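Local coordinates for protein delta toxin (Clostridium perfringens, PDB 2YGT) that probably acts as a haemolysin that assembles into a beta-barrel pore in target cell membranes, at residues Gly69-Gly74 and Leu248-Asn253; Lys92-Leu97 and Ser172-Phe177; Pro157-Ile162 and Gln216-Ile221; Ile152-Pro157 and Gly223-Asn228; Ile252-Ile257 and Tyr268-Ile273. All blocks are in the same frame, centred on the assembly; numbering follows the deposited sequence.

Contact 1: residues Gly69-Gly74 and Leu248-Asn253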
# COMPACT_ATOMS: atom_id res chain seq x y z
N GLY A 69 -3.09 5.51 0.47
CA GLY A 69 -4.48 5.11 0.40
C GLY A 69 -5.11 4.69 1.71
O GLY A 69 -4.44 4.53 2.73
N PHE A 70 -6.43 4.52 1.67
CA PHE A 70 -7.16 3.93 2.78
C PHE A 70 -8.18 2.95 2.23
O PHE A 70 -9.07 3.33 1.47
CB PHE A 70 -7.85 4.99 3.63
CG PHE A 70 -8.64 4.40 4.78
CD1 PHE A 70 -8.00 3.87 5.88
CD2 PHE A 70 -10.03 4.38 4.75
CE1 PHE A 70 -8.71 3.33 6.93
CE2 PHE A 70 -10.75 3.84 5.80
CZ PHE A 70 -10.10 3.31 6.89
N ILE A 71 -8.04 1.69 2.62
CA ILE A 71 -9.02 0.67 2.28
C ILE A 71 -9.70 0.20 3.55
O ILE A 71 -9.07 -0.41 4.41
CB ILE A 71 -8.37 -0.54 1.58
CG1 ILE A 71 -7.44 -0.08 0.46
CG2 ILE A 71 -9.44 -1.49 1.06
CD1 ILE A 71 -6.77 -1.22 -0.29
N PRO A 72 -11.00 0.50 3.69
CA PRO A 72 -11.77 0.09 4.87
C PRO A 72 -11.66 -1.41 5.09
O PRO A 72 -11.62 -2.17 4.12
CB PRO A 72 -13.20 0.48 4.51
CG PRO A 72 -13.06 1.57 3.49
CD PRO A 72 -11.83 1.22 2.71
N SER A 73 -11.60 -1.83 6.34
CA SER A 73 -11.46 -3.25 6.67
C SER A 73 -12.68 -4.05 6.23
O SER A 73 -12.58 -5.23 5.90
CB SER A 73 -11.24 -3.45 8.17
OG SER A 73 -12.39 -3.07 8.91
N GLY A 74 -13.84 -3.39 6.23
CA GLY A 74 -15.08 -4.05 5.87
C GLY A 74 -15.49 -5.12 6.87
O GLY A 74 -16.26 -6.02 6.54
N LEU A 248 -7.18 -1.01 -6.16
CA LEU A 248 -7.28 -1.40 -4.76
C LEU A 248 -8.14 -2.65 -4.68
O LEU A 248 -9.23 -2.69 -5.24
CB LEU A 248 -7.90 -0.28 -3.93
CG LEU A 248 -7.39 1.14 -4.18
CD1 LEU A 248 -8.17 2.13 -3.34
CD2 LEU A 248 -5.90 1.25 -3.90
N LYS A 249 -7.65 -3.67 -3.98
CA LYS A 249 -8.40 -4.91 -3.84
C LYS A 249 -8.40 -5.36 -2.39
O LYS A 249 -7.38 -5.26 -1.70
CB LYS A 249 -7.80 -6.01 -4.71
CG LYS A 249 -7.41 -5.57 -6.10
CD LYS A 249 -6.63 -6.66 -6.81
CE LYS A 249 -5.94 -6.12 -8.06
NZ LYS A 249 -5.16 -7.18 -8.75
N ARG A 250 -9.55 -5.84 -1.93
CA ARG A 250 -9.67 -6.36 -0.58
C ARG A 250 -10.35 -7.73 -0.61
O ARG A 250 -11.40 -7.89 -1.23
CB ARG A 250 -10.47 -5.39 0.29
CG ARG A 250 -10.65 -5.85 1.74
CD ARG A 250 -11.64 -4.95 2.47
NE ARG A 250 -12.98 -5.08 1.91
CZ ARG A 250 -13.92 -4.14 1.98
NH1 ARG A 250 -13.65 -2.98 2.58
NH2 ARG A 250 -15.11 -4.35 1.44
N GLU A 251 -9.74 -8.72 0.03
CA GLU A 251 -10.39 -10.01 0.18
C GLU A 251 -10.94 -10.15 1.59
O GLU A 251 -10.23 -9.93 2.57
CB GLU A 251 -9.42 -11.16 -0.13
CG GLU A 251 -10.09 -12.53 -0.02
CD GLU A 251 -9.14 -13.68 -0.29
OE1 GLU A 251 -8.05 -13.43 -0.84
OE2 GLU A 251 -9.50 -14.83 0.04
N ILE A 252 -12.21 -10.51 1.68
CA ILE A 252 -12.86 -10.72 2.97
C ILE A 252 -13.02 -12.21 3.24
O ILE A 252 -13.41 -12.97 2.35
CB ILE A 252 -14.25 -10.06 3.00
CG1 ILE A 252 -14.14 -8.55 2.86
CG2 ILE A 252 -14.99 -10.43 4.29
CD1 ILE A 252 -13.98 -7.83 4.18
N ASN A 253 -12.72 -12.62 4.46
CA ASN A 253 -12.99 -13.99 4.90
C ASN A 253 -13.99 -14.00 6.05
O ASN A 253 -14.20 -12.98 6.71
CB ASN A 253 -11.70 -14.69 5.31
CG ASN A 253 -10.88 -15.14 4.12
OD1 ASN A 253 -9.84 -15.79 4.27
ND2 ASN A 253 -11.34 -14.81 2.92
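Ile71 points toward strand 248-253 and touches it with both branches. CG1 lies beside the backbone N (chi1 -48°) and carries Ile71 CD1 to Leu248 CB at 3.9 Å. Ile71 CG2 meets Arg250 CB at 4.1 Å, as the two side chains run past each other in opposite directions. Next, Pro72 O accepts from Arg250 NH1 at 2.7 Å, with an N-H...O angle of 156°. The oxygen lies near the guanidinium plane, but the donor stands above the carbonyl plane. Ser73 O touches Ile252 CD1 at 3.4 Å, while Ser73 OG bonds to Ile221 O. Gly74 CA then sits over one face of the guanidinium. The two strands belong to different sheets of the beta sandwich, and their axes are 8.5 Å apart at 27°. An aliphatic patch thus gives way to a cationic group held by a backbone carbonyl. The bond in the guanidinium plane and Gly74 over its face probably limit its rotation where strand 61-72 ends.

Contact 2: residues Lys92-Leu97 and Ser172-Phe177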
# COMPACT_ATOMS: atom_id res chain seq x y z
N LYS A 92 -6.72 -10.17 3.20
CA LYS A 92 -5.75 -9.64 2.24
C LYS A 92 -6.14 -8.31 1.59
O LYS A 92 -7.28 -8.11 1.18
CB LYS A 92 -5.46 -10.67 1.15
CG LYS A 92 -4.18 -10.41 0.38
CD LYS A 92 -4.19 -11.03 -1.00
CE LYS A 92 -4.26 -12.54 -0.94
NZ LYS A 92 -3.87 -13.14 -2.24
N TYR A 93 -5.16 -7.41 1.52
CA TYR A 93 -5.29 -6.16 0.77
C TYR A 93 -4.31 -6.21 -0.40
O TYR A 93 -3.17 -6.65 -0.24
CB TYR A 93 -4.92 -4.96 1.64
CG TYR A 93 -5.85 -4.68 2.81
CD1 TYR A 93 -7.01 -3.94 2.63
CD2 TYR A 93 -5.54 -5.11 4.09
CE1 TYR A 93 -7.84 -3.66 3.70
CE2 TYR A 93 -6.36 -4.84 5.15
CZ TYR A 93 -7.51 -4.11 4.95
OH TYR A 93 -8.33 -3.83 6.02
N MET A 94 -4.75 -5.75 -1.57
CA MET A 94 -3.87 -5.74 -2.73
C MET A 94 -3.85 -4.38 -3.41
O MET A 94 -4.90 -3.75 -3.59
CB MET A 94 -4.29 -6.82 -3.73
CG MET A 94 -4.42 -8.21 -3.13
SD MET A 94 -5.02 -9.44 -4.29
CE MET A 94 -3.68 -9.49 -5.48
N VAL A 95 -2.66 -3.92 -3.78
CA VAL A 95 -2.51 -2.64 -4.48
C VAL A 95 -1.65 -2.77 -5.73
O VAL A 95 -0.52 -3.27 -5.68
CB VAL A 95 -1.90 -1.56 -3.56
CG1 VAL A 95 -1.78 -0.24 -4.32
CG2 VAL A 95 -2.73 -1.40 -2.30
N ASP A 96 -2.19 -2.33 -6.86
CA ASP A 96 -1.46 -2.34 -8.12
C ASP A 96 -1.26 -0.92 -8.63
O ASP A 96 -2.18 -0.11 -8.59
CB ASP A 96 -2.22 -3.15 -9.18
CG ASP A 96 -2.24 -4.63 -8.88
OD1 ASP A 96 -1.33 -5.11 -8.18
OD2 ASP A 96 -3.16 -5.32 -9.36
N LEU A 97 -0.06 -0.63 -9.11
CA LEU A 97 0.17 0.56 -9.91
C LEU A 97 0.62 0.11 -11.29
O LEU A 97 1.72 -0.41 -11.45
CB LEU A 97 1.20 1.49 -9.27
CG LEU A 97 1.39 2.85 -9.96
CD1 LEU A 97 2.03 3.86 -9.02
CD2 LEU A 97 2.19 2.71 -11.26
N SER A 172 3.18 -4.31 -7.89
CA SER A 172 2.07 -4.86 -7.13
C SER A 172 2.47 -5.28 -5.72
O SER A 172 3.55 -5.85 -5.52
CB SER A 172 1.48 -6.06 -7.86
OG SER A 172 1.27 -5.76 -9.22
N TRP A 173 1.60 -5.02 -4.75
CA TRP A 173 1.87 -5.40 -3.37
C TRP A 173 0.70 -6.15 -2.75
O TRP A 173 -0.46 -5.77 -2.91
CB TRP A 173 2.20 -4.17 -2.52
CG TRP A 173 3.41 -3.42 -2.96
CD1 TRP A 173 4.70 -3.63 -2.54
CD2 TRP A 173 3.46 -2.34 -3.89
NE1 TRP A 173 5.55 -2.74 -3.17
CE2 TRP A 173 4.81 -1.94 -4.00
CE3 TRP A 173 2.50 -1.67 -4.65
CZ2 TRP A 173 5.22 -0.90 -4.84
CZ3 TRP A 173 2.90 -0.64 -5.48
CH2 TRP A 173 4.25 -0.27 -5.57
N ASN A 174 1.02 -7.22 -2.03
CA ASN A 174 0.04 -7.94 -1.23
C ASN A 174 0.34 -7.71 0.25
O ASN A 174 1.42 -8.04 0.73
CB ASN A 174 0.07 -9.44 -1.53
CG ASN A 174 -0.76 -9.80 -2.74
OD1 ASN A 174 -1.56 -9.00 -3.23
ND2 ASN A 174 -0.60 -11.03 -3.22
N THR A 175 -0.63 -7.15 0.95
CA THR A 175 -0.55 -7.04 2.40
C THR A 175 -1.55 -8.02 3.02
O THR A 175 -2.75 -7.75 3.06
CB THR A 175 -0.81 -5.61 2.87
OG1 THR A 175 0.14 -4.73 2.26
CG2 THR A 175 -0.68 -5.51 4.38
N GLU A 176 -1.03 -9.15 3.48
CA GLU A 176 -1.85 -10.25 3.94
C GLU A 176 -1.61 -10.57 5.41
O GLU A 176 -0.49 -10.44 5.91
CB GLU A 176 -1.57 -11.49 3.09
CG GLU A 176 -2.49 -12.67 3.37
CD GLU A 176 -2.21 -13.84 2.43
OE1 GLU A 176 -1.63 -13.61 1.35
OE2 GLU A 176 -2.59 -14.98 2.78
N PHE A 177 -2.67 -10.98 6.11
CA PHE A 177 -2.57 -11.32 7.52
C PHE A 177 -1.52 -12.41 7.73
O PHE A 177 -1.43 -13.36 6.95
CB PHE A 177 -3.92 -11.77 8.09
CG PHE A 177 -3.91 -11.98 9.58
CD1 PHE A 177 -3.57 -13.21 10.12
CD2 PHE A 177 -4.21 -10.94 10.44
CE1 PHE A 177 -3.54 -13.40 11.49
CE2 PHE A 177 -4.19 -11.13 11.81
CZ PHE A 177 -3.85 -12.36 12.33
O HOH W 1 -1.04 -4.09 -0.58
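Two neighbouring antiparallel strands of the larger sheet of the sandwich meet here, and Tyr93 with Thr175 and Val95 with Trp173 are the hydrogen-bonded pairs. Tyr93 N donates to Thr175 O at 2.9 Å, and Thr175 N returns a bond to Tyr93 O at 2.8 Å. The Val95-Trp173 pair is bonded in both directions too. These four side chains lie on the face turned to strand 224-235 of the other sheet. There Trp173 stacks on Phe229, and Trp173 CE3 comes to 3.6 Å from Val95 O. Tyr93 OH bonds to Leu220 O, and Thr175 OG1 to Thr161 OG1. A water joins Thr175 OG1 to Tyr93 O and Trp173 O, the last two weakly.

The other face carries Lys92, Met94, Asp96, Ser172, Asn174 and Glu176. The side chains of Met94 and Asn174 run alongside each other off it. The thioether chain bends at chi3 (65°), and Met94 CG and CE both touch Asn174 OD1, CE at 3.1 Å. Ser172 OG gives Asp96 OD1 a weak bond of 2.9 Å, while Asp96 OD2 has a salt bridge to Lys249. Lys92 CE passes Glu176 OE1 at 3.6 Å, with NZ 4.3 Å from that oxygen, beyond a salt bridge. The backbone therefore sets the pairing. The face of Tyr93 and Trp173 adds aromatic packing. That of Lys92 and Met94 adds polar and thioether contacts and probably a modest Lys92-Glu176 attraction.

Contact 3: residues Pro157-Ile162 and Gln216-Ile221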
# COMPACT_ATOMS: atom_id res chain seq x y z
N PRO A 157 0.41 -3.88 11.52
CA PRO A 157 0.42 -4.83 12.64
C PRO A 157 -0.22 -6.16 12.28
O PRO A 157 -1.36 -6.18 11.80
CB PRO A 157 -0.40 -4.11 13.73
CG PRO A 157 -1.12 -3.00 13.00
CD PRO A 157 -0.15 -2.58 11.95
N ASP A 158 0.51 -7.25 12.48
CA ASP A 158 0.00 -8.60 12.25
C ASP A 158 -0.10 -8.98 10.78
O ASP A 158 -0.53 -10.08 10.44
CB ASP A 158 -1.35 -8.81 12.94
CG ASP A 158 -1.26 -8.66 14.44
OD1 ASP A 158 -0.13 -8.64 14.97
OD2 ASP A 158 -2.32 -8.55 15.10
N TYR A 159 0.31 -8.07 9.90
CA TYR A 159 0.30 -8.32 8.46
C TYR A 159 1.71 -8.26 7.89
O TYR A 159 2.61 -7.68 8.48
CB TYR A 159 -0.57 -7.28 7.74
CG TYR A 159 -2.06 -7.47 7.91
CD1 TYR A 159 -2.67 -7.27 9.14
CD2 TYR A 159 -2.86 -7.83 6.83
CE1 TYR A 159 -4.04 -7.43 9.30
CE2 TYR A 159 -4.23 -7.99 6.98
CZ TYR A 159 -4.81 -7.80 8.21
OH TYR A 159 -6.17 -7.96 8.36
N ASN A 160 1.89 -8.88 6.72
CA ASN A 160 3.12 -8.76 5.97
C ASN A 160 2.85 -8.19 4.58
O ASN A 160 1.76 -8.36 4.03
CB ASN A 160 3.82 -10.12 5.84
CG ASN A 160 4.43 -10.59 7.15
OD1 ASN A 160 5.13 -11.60 7.19
ND2 ASN A 160 4.16 -9.87 8.23
N THR A 161 3.85 -7.52 4.01
CA THR A 161 3.73 -6.99 2.66
C THR A 161 4.73 -7.67 1.73
O THR A 161 5.92 -7.75 2.03
CB THR A 161 3.95 -5.46 2.62
OG1 THR A 161 2.93 -4.81 3.40
CG2 THR A 161 3.89 -4.95 1.19
N ILE A 162 4.23 -8.16 0.60
CA ILE A 162 5.10 -8.73 -0.41
C ILE A 162 4.85 -8.07 -1.76
O ILE A 162 3.70 -7.86 -2.15
CB ILE A 162 4.88 -10.25 -0.54
CG1 ILE A 162 5.67 -10.80 -1.73
CG2 ILE A 162 3.41 -10.56 -0.70
CD1 ILE A 162 5.74 -12.30 -1.78
N GLN A 216 -7.11 -5.56 20.90
CA GLN A 216 -6.14 -6.62 20.67
C GLN A 216 -6.13 -7.11 19.22
O GLN A 216 -5.58 -8.17 18.92
CB GLN A 216 -6.37 -7.80 21.62
CG GLN A 216 -6.54 -7.39 23.07
CD GLN A 216 -6.31 -8.54 24.04
OE1 GLN A 216 -7.24 -9.01 24.69
NE2 GLN A 216 -5.07 -9.00 24.13
N LEU A 217 -6.76 -6.35 18.34
CA LEU A 217 -6.75 -6.66 16.91
C LEU A 217 -5.96 -5.62 16.15
O LEU A 217 -5.91 -4.45 16.54
CB LEU A 217 -8.18 -6.72 16.37
CG LEU A 217 -9.04 -7.95 16.65
CD1 LEU A 217 -10.51 -7.64 16.41
CD2 LEU A 217 -8.60 -9.13 15.79
N SER A 218 -5.32 -6.03 15.06
CA SER A 218 -4.65 -5.09 14.18
C SER A 218 -5.63 -3.99 13.76
O SER A 218 -6.82 -4.23 13.63
CB SER A 218 -4.13 -5.80 12.93
OG SER A 218 -3.70 -4.86 11.96
N SER A 219 -5.11 -2.78 13.57
CA SER A 219 -5.95 -1.68 13.09
C SER A 219 -6.39 -1.94 11.64
O SER A 219 -7.34 -1.33 11.16
CB SER A 219 -5.21 -0.35 13.19
OG SER A 219 -3.93 -0.43 12.60
N LEU A 220 -5.69 -2.84 10.96
CA LEU A 220 -6.07 -3.24 9.62
C LEU A 220 -7.39 -4.01 9.62
O LEU A 220 -8.07 -4.10 8.60
CB LEU A 220 -4.97 -4.08 8.97
CG LEU A 220 -3.89 -3.30 8.21
CD1 LEU A 220 -3.21 -2.27 9.12
CD2 LEU A 220 -2.87 -4.24 7.59
N ILE A 221 -7.75 -4.56 10.78
CA ILE A 221 -8.99 -5.31 10.91
C ILE A 221 -10.13 -4.46 11.47
O ILE A 221 -11.27 -4.56 11.03
CB ILE A 221 -8.81 -6.57 11.78
CG1 ILE A 221 -7.98 -7.62 11.03
CG2 ILE A 221 -10.16 -7.16 12.17
CD1 ILE A 221 -7.66 -8.85 11.85
O HOH W 2 -5.05 -8.72 14.73
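Tyr159 and Leu220 form the tight part of this contact, which joins the start of strand 159-166, in the larger sheet of the sandwich, to the N-capped start of the short helix 219-222. Leu220 CD2 lies over one face of the Tyr159 ring in a CH-pi contact. It is 3.5 Å from the ring centroid and 18° off the normal. Leu220 CB adds a touch at Tyr159 CE1. Ile221 comes to the ring edge, where its CG1 is 3.2 Å from Tyr159 OH. The Ile221 and Tyr159 side chains run roughly perpendicular. That hydroxyl bonds to Pro90 O, and Phe177 meets the ring edge-to-face, so Tyr159 is held by several parts of the fold.

Ser218 is the N-cap of the helix. Its OG, anti to the backbone N (chi1 169°), accepts from Leu220 N at 3.0 Å and donates to Pro157 O at 2.7 Å. One hydroxyl thus caps the helix and ties it to the turn that leads into the strand. The Pro157 ring lies against that hydroxyl, with Pro157 CG 3.3 Å from Ser218 OG.

Packing is looser at the partly exposed Asp158. Asp158 OD2 stays 3.9 Å from both Ser218 N and Ser218 CB. A water bridges the gap, donating to Asp158 OD2 at 2.8 Å and accepting from Ser218 N at 2.7 Å.

Contact 4: residues Ile152-Pro157 and Gly223-Asn228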
# COMPACT_ATOMS: atom_id res chain seq x y z
N ILE A 152 8.79 7.03 2.48
CA ILE A 152 7.55 6.27 2.44
C ILE A 152 7.36 5.57 3.78
O ILE A 152 8.30 5.01 4.34
CB ILE A 152 7.57 5.23 1.31
CG1 ILE A 152 7.39 5.91 -0.05
CG2 ILE A 152 6.50 4.19 1.50
CD1 ILE A 152 6.16 6.78 -0.13
N SER A 153 6.14 5.60 4.31
CA SER A 153 5.89 5.07 5.65
C SER A 153 4.44 4.64 5.89
O SER A 153 3.50 5.36 5.56
CB SER A 153 6.31 6.10 6.70
OG SER A 153 6.18 5.59 8.01
N TYR A 154 4.27 3.46 6.48
CA TYR A 154 2.96 2.99 6.89
C TYR A 154 3.09 1.88 7.94
O TYR A 154 4.19 1.41 8.21
CB TYR A 154 2.15 2.49 5.69
CG TYR A 154 2.66 1.22 5.06
CD1 TYR A 154 3.63 1.25 4.06
CD2 TYR A 154 2.18 -0.02 5.46
CE1 TYR A 154 4.10 0.08 3.48
CE2 TYR A 154 2.65 -1.20 4.89
CZ TYR A 154 3.61 -1.14 3.90
OH TYR A 154 4.07 -2.30 3.33
N VAL A 155 1.97 1.49 8.53
CA VAL A 155 1.96 0.44 9.54
C VAL A 155 1.12 -0.76 9.10
O VAL A 155 0.16 -0.62 8.34
CB VAL A 155 1.42 0.96 10.90
CG1 VAL A 155 2.30 2.09 11.40
CG2 VAL A 155 -0.02 1.42 10.76
N GLN A 156 1.50 -1.94 9.58
CA GLN A 156 0.82 -3.17 9.20
C GLN A 156 0.87 -4.23 10.31
O GLN A 156 1.30 -5.36 10.07
CB GLN A 156 1.45 -3.73 7.93
CG GLN A 156 2.96 -3.91 8.04
CD GLN A 156 3.52 -4.77 6.94
OE1 GLN A 156 2.85 -5.03 5.95
NE2 GLN A 156 4.76 -5.21 7.10
N PRO A 157 0.41 -3.88 11.52
CA PRO A 157 0.42 -4.83 12.64
C PRO A 157 -0.22 -6.16 12.28
O PRO A 157 -1.36 -6.18 11.80
CB PRO A 157 -0.40 -4.11 13.73
CG PRO A 157 -1.12 -3.00 13.00
CD PRO A 157 -0.15 -2.58 11.95
N GLY A 223 -10.18 -0.98 11.57
CA GLY A 223 -10.38 0.22 10.79
C GLY A 223 -10.19 0.02 9.30
O GLY A 223 -11.12 0.19 8.51
N GLY A 224 -8.97 -0.34 8.91
CA GLY A 224 -8.64 -0.53 7.51
C GLY A 224 -7.15 -0.37 7.26
O GLY A 224 -6.38 -0.08 8.18
N PHE A 225 -6.74 -0.57 6.01
CA PHE A 225 -5.33 -0.49 5.64
C PHE A 225 -5.00 0.89 5.07
O PHE A 225 -5.70 1.40 4.19
CB PHE A 225 -4.99 -1.60 4.64
CG PHE A 225 -3.53 -1.66 4.27
CD1 PHE A 225 -2.55 -1.42 5.22
CD2 PHE A 225 -3.14 -1.97 2.98
CE1 PHE A 225 -1.21 -1.48 4.89
CE2 PHE A 225 -1.80 -2.03 2.64
CZ PHE A 225 -0.84 -1.78 3.59
N SER A 226 -3.93 1.49 5.59
CA SER A 226 -3.45 2.77 5.08
C SER A 226 -2.08 2.63 4.42
O SER A 226 -1.07 3.08 4.96
CB SER A 226 -3.37 3.81 6.20
OG SER A 226 -4.64 4.40 6.43
N PRO A 227 -2.05 2.03 3.22
CA PRO A 227 -0.76 1.78 2.56
C PRO A 227 -0.07 3.06 2.10
O PRO A 227 -0.72 4.07 1.82
CB PRO A 227 -1.15 0.94 1.35
CG PRO A 227 -2.56 1.30 1.07
CD PRO A 227 -3.20 1.68 2.37
N ASN A 228 1.25 3.00 2.03
CA ASN A 228 2.04 4.04 1.39
C ASN A 228 3.12 3.35 0.57
O ASN A 228 4.08 2.82 1.12
CB ASN A 228 2.67 4.97 2.43
CG ASN A 228 3.30 6.22 1.82
OD1 ASN A 228 4.03 6.94 2.49
ND2 ASN A 228 3.01 6.47 0.55
O HOH W 3 0.44 5.52 5.63
O HOH W 4 -2.30 0.96 7.95
O HOH W 5 -0.40 3.28 7.84
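The Phe225 ring has the backbone N of Pro227, two residues on, over the centre of one face, and Tyr154 CE2 and Val155 O at its edge. Strand 148-155 edges a three-stranded sheet packed on the sandwich, consistent with the folded prestem of soluble leukocidin-type toxins. Tyr154 meets the Phe225 ring obliquely, with ring planes at 77° and centroids 5.6 Å apart. Their closest carbons are Tyr154 CD2 and Phe225 CE1, at 3.7 Å. Tyr154 CG lies between its backbone N and carbonyl carbon (chi1 69°), and the ring lies against Phe225 and the backbone of Asn228. Tyr154 OH bonds to Thr161 OG1, and Phe229 meets the ring edge-to-face.

Three waters join the backbones along the exposed side. One links Ser226 N to Val155 O, another Val155 N to Ser226 O, and the third Ser153 O to Ser226 O. Asn228 ND2 is taken up by Leu67 O and Ser66 OG. The direct bond runs from Ser153 N to Asn228 OD1 at 3.1 Å, nearly straight at 171°, from above the carbonyl plane.

Contact 5: residues Ile252-Ile257 and Tyr268-Ile273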
# COMPACT_ATOMS: atom_id res chain seq x y z
N ILE A 252 -12.21 -10.51 1.68
CA ILE A 252 -12.86 -10.72 2.97
C ILE A 252 -13.02 -12.21 3.24
O ILE A 252 -13.41 -12.97 2.35
CB ILE A 252 -14.25 -10.06 3.00
CG1 ILE A 252 -14.14 -8.55 2.86
CG2 ILE A 252 -14.99 -10.43 4.29
CD1 ILE A 252 -13.98 -7.83 4.18
N ASN A 253 -12.72 -12.62 4.46
CA ASN A 253 -12.99 -13.99 4.90
C ASN A 253 -13.99 -14.00 6.05
O ASN A 253 -14.20 -12.98 6.71
CB ASN A 253 -11.70 -14.69 5.31
CG ASN A 253 -10.88 -15.14 4.12
OD1 ASN A 253 -9.84 -15.79 4.27
ND2 ASN A 253 -11.34 -14.81 2.92
N SER A 254 -14.61 -15.15 6.29
CA SER A 254 -15.57 -15.29 7.37
C SER A 254 -15.02 -16.23 8.43
O SER A 254 -14.91 -17.43 8.20
CB SER A 254 -16.91 -15.81 6.85
OG SER A 254 -17.52 -14.88 5.96
N TYR A 255 -14.67 -15.67 9.58
CA TYR A 255 -14.22 -16.47 10.72
C TYR A 255 -15.42 -16.86 11.57
O TYR A 255 -16.04 -16.02 12.22
CB TYR A 255 -13.19 -15.69 11.54
CG TYR A 255 -12.70 -16.43 12.77
CD1 TYR A 255 -11.76 -17.45 12.65
CD2 TYR A 255 -13.17 -16.11 14.04
CE1 TYR A 255 -11.31 -18.13 13.77
CE2 TYR A 255 -12.73 -16.79 15.16
CZ TYR A 255 -11.80 -17.79 15.02
OH TYR A 255 -11.35 -18.46 16.13
N HIS A 256 -15.75 -18.15 11.55
CA HIS A 256 -16.90 -18.67 12.29
C HIS A 256 -16.47 -19.25 13.63
O HIS A 256 -15.49 -19.99 13.71
CB HIS A 256 -17.59 -19.77 11.49
CG HIS A 256 -18.31 -19.28 10.27
ND1 HIS A 256 -19.65 -19.50 10.06
CD2 HIS A 256 -17.87 -18.58 9.20
CE1 HIS A 256 -20.01 -18.96 8.90
NE2 HIS A 256 -18.94 -18.39 8.36
N ILE A 257 -17.21 -18.92 14.68
CA ILE A 257 -17.13 -19.69 15.93
C ILE A 257 -18.46 -20.41 16.17
O ILE A 257 -19.53 -19.82 16.03
CB ILE A 257 -16.76 -18.81 17.15
CG1 ILE A 257 -17.76 -17.66 17.31
CG2 ILE A 257 -15.34 -18.29 17.02
CD1 ILE A 257 -17.56 -16.87 18.59
N TYR A 268 -13.43 -19.30 6.76
CA TYR A 268 -13.87 -19.63 5.41
C TYR A 268 -13.59 -18.46 4.47
O TYR A 268 -13.52 -17.31 4.91
CB TYR A 268 -15.37 -19.93 5.38
CG TYR A 268 -15.80 -21.09 6.24
CD1 TYR A 268 -16.09 -20.90 7.59
CD2 TYR A 268 -15.94 -22.36 5.71
CE1 TYR A 268 -16.49 -21.95 8.38
CE2 TYR A 268 -16.35 -23.42 6.50
CZ TYR A 268 -16.62 -23.21 7.83
OH TYR A 268 -17.02 -24.26 8.63
N PRO A 269 -13.44 -18.75 3.17
CA PRO A 269 -13.36 -17.68 2.17
C PRO A 269 -14.70 -16.96 2.11
O PRO A 269 -15.68 -17.47 2.67
CB PRO A 269 -13.12 -18.44 0.86
CG PRO A 269 -12.63 -19.79 1.27
CD PRO A 269 -13.30 -20.08 2.57
N ASP A 270 -14.76 -15.81 1.46
CA ASP A 270 -16.02 -15.09 1.33
C ASP A 270 -16.13 -14.31 0.02
O ASP A 270 -16.82 -14.74 -0.90
CB ASP A 270 -16.23 -14.15 2.53
CG ASP A 270 -17.65 -13.62 2.60
OD1 ASP A 270 -18.59 -14.44 2.62
OD2 ASP A 270 -17.82 -12.39 2.63
N SER A 271 -15.45 -13.17 -0.05
CA SER A 271 -15.63 -12.27 -1.18
C SER A 271 -14.39 -11.45 -1.52
O SER A 271 -13.48 -11.33 -0.70
CB SER A 271 -16.81 -11.33 -0.90
OG SER A 271 -16.65 -10.69 0.36
N LYS A 272 -14.37 -10.91 -2.73
CA LYS A 272 -13.28 -10.06 -3.20
C LYS A 272 -13.84 -8.80 -3.83
O LYS A 272 -14.75 -8.86 -4.66
CB LYS A 272 -12.42 -10.80 -4.22
CG LYS A 272 -11.59 -11.94 -3.66
N ILE A 273 -13.29 -7.65 -3.45
CA ILE A 273 -13.65 -6.40 -4.11
C ILE A 273 -12.42 -5.74 -4.72
O ILE A 273 -11.39 -5.59 -4.06
CB ILE A 273 -14.35 -5.41 -3.16
CG1 ILE A 273 -15.77 -5.89 -2.85
CG2 ILE A 273 -14.40 -4.02 -3.77
CD1 ILE A 273 -16.60 -4.86 -2.12
O HOH W 6 -18.31 -16.54 3.99
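Ile252 O is gripped by two donors. Ser271 N reaches it across the strands at 3.2 Å, and Asn253 ND2 comes from the opposite face of its carbonyl plane. Ile252 N completes the pair by donating to Ser271 O at 2.8 Å. Asp270 and Ser271 both face Ile252, so this is a classic beta bulge. It interrupts the antiparallel hairpin of strands 241-259 and 263-282. Beyond it the pairing resumes, with Ser254 and Tyr268 bonded in both directions.

The bulge turns Asp270 toward the partner strand, and its CB touches Ile252 O at 3.1 Å. Asp270 CG is anti to the backbone N (chi1 -167°), and the Asp270 side chain runs alongside that of Ile252, with OD2 near CG2. Asp270 OD2 forms a salt bridge with Arg88. Asp270 OD1 is 3.5 Å from Ser254 OG, and a water bridges the two. That water accepts from Ser254 OG at 2.7 Å and also donates to Pro269 O.

Further along, Tyr268 and His256 make a T-shaped pair. The tyrosine edge points at the imidazole face, with the Tyr268 and His256 ring centroids 4.8 Å apart and the planes at 74°. The closest atoms are Tyr268 CD1 and His256 CD2, at 3.3 Å, and His256 ND1 has a weak bond with Arg84 NE.

Contacts 2 and 4 lie nearest the middle of the chain, with centres about 7 Å from its centre. Contact 5 is about 21 Å out. Contacts 4 and 5 include exposed residues; contacts 1, 2 and 3 have none among those that touch. Contacts 2 and 5 pair strands within one sheet, so backbone bonds dominate them. Contact 1 spans the two sheets and depends on side chains. Contacts 1 and 5 share Ile252 and Asn253 on strand 241-259, which also neighbours strand 84-99 of contact 2. Contacts 3 and 4 share Pro157, and Thr161 of contact 3 bonds to Gln156 of contact 4. Both combine buried aromatic packing with bridging water, contact 3 at a helix cap and contact 4 between strands.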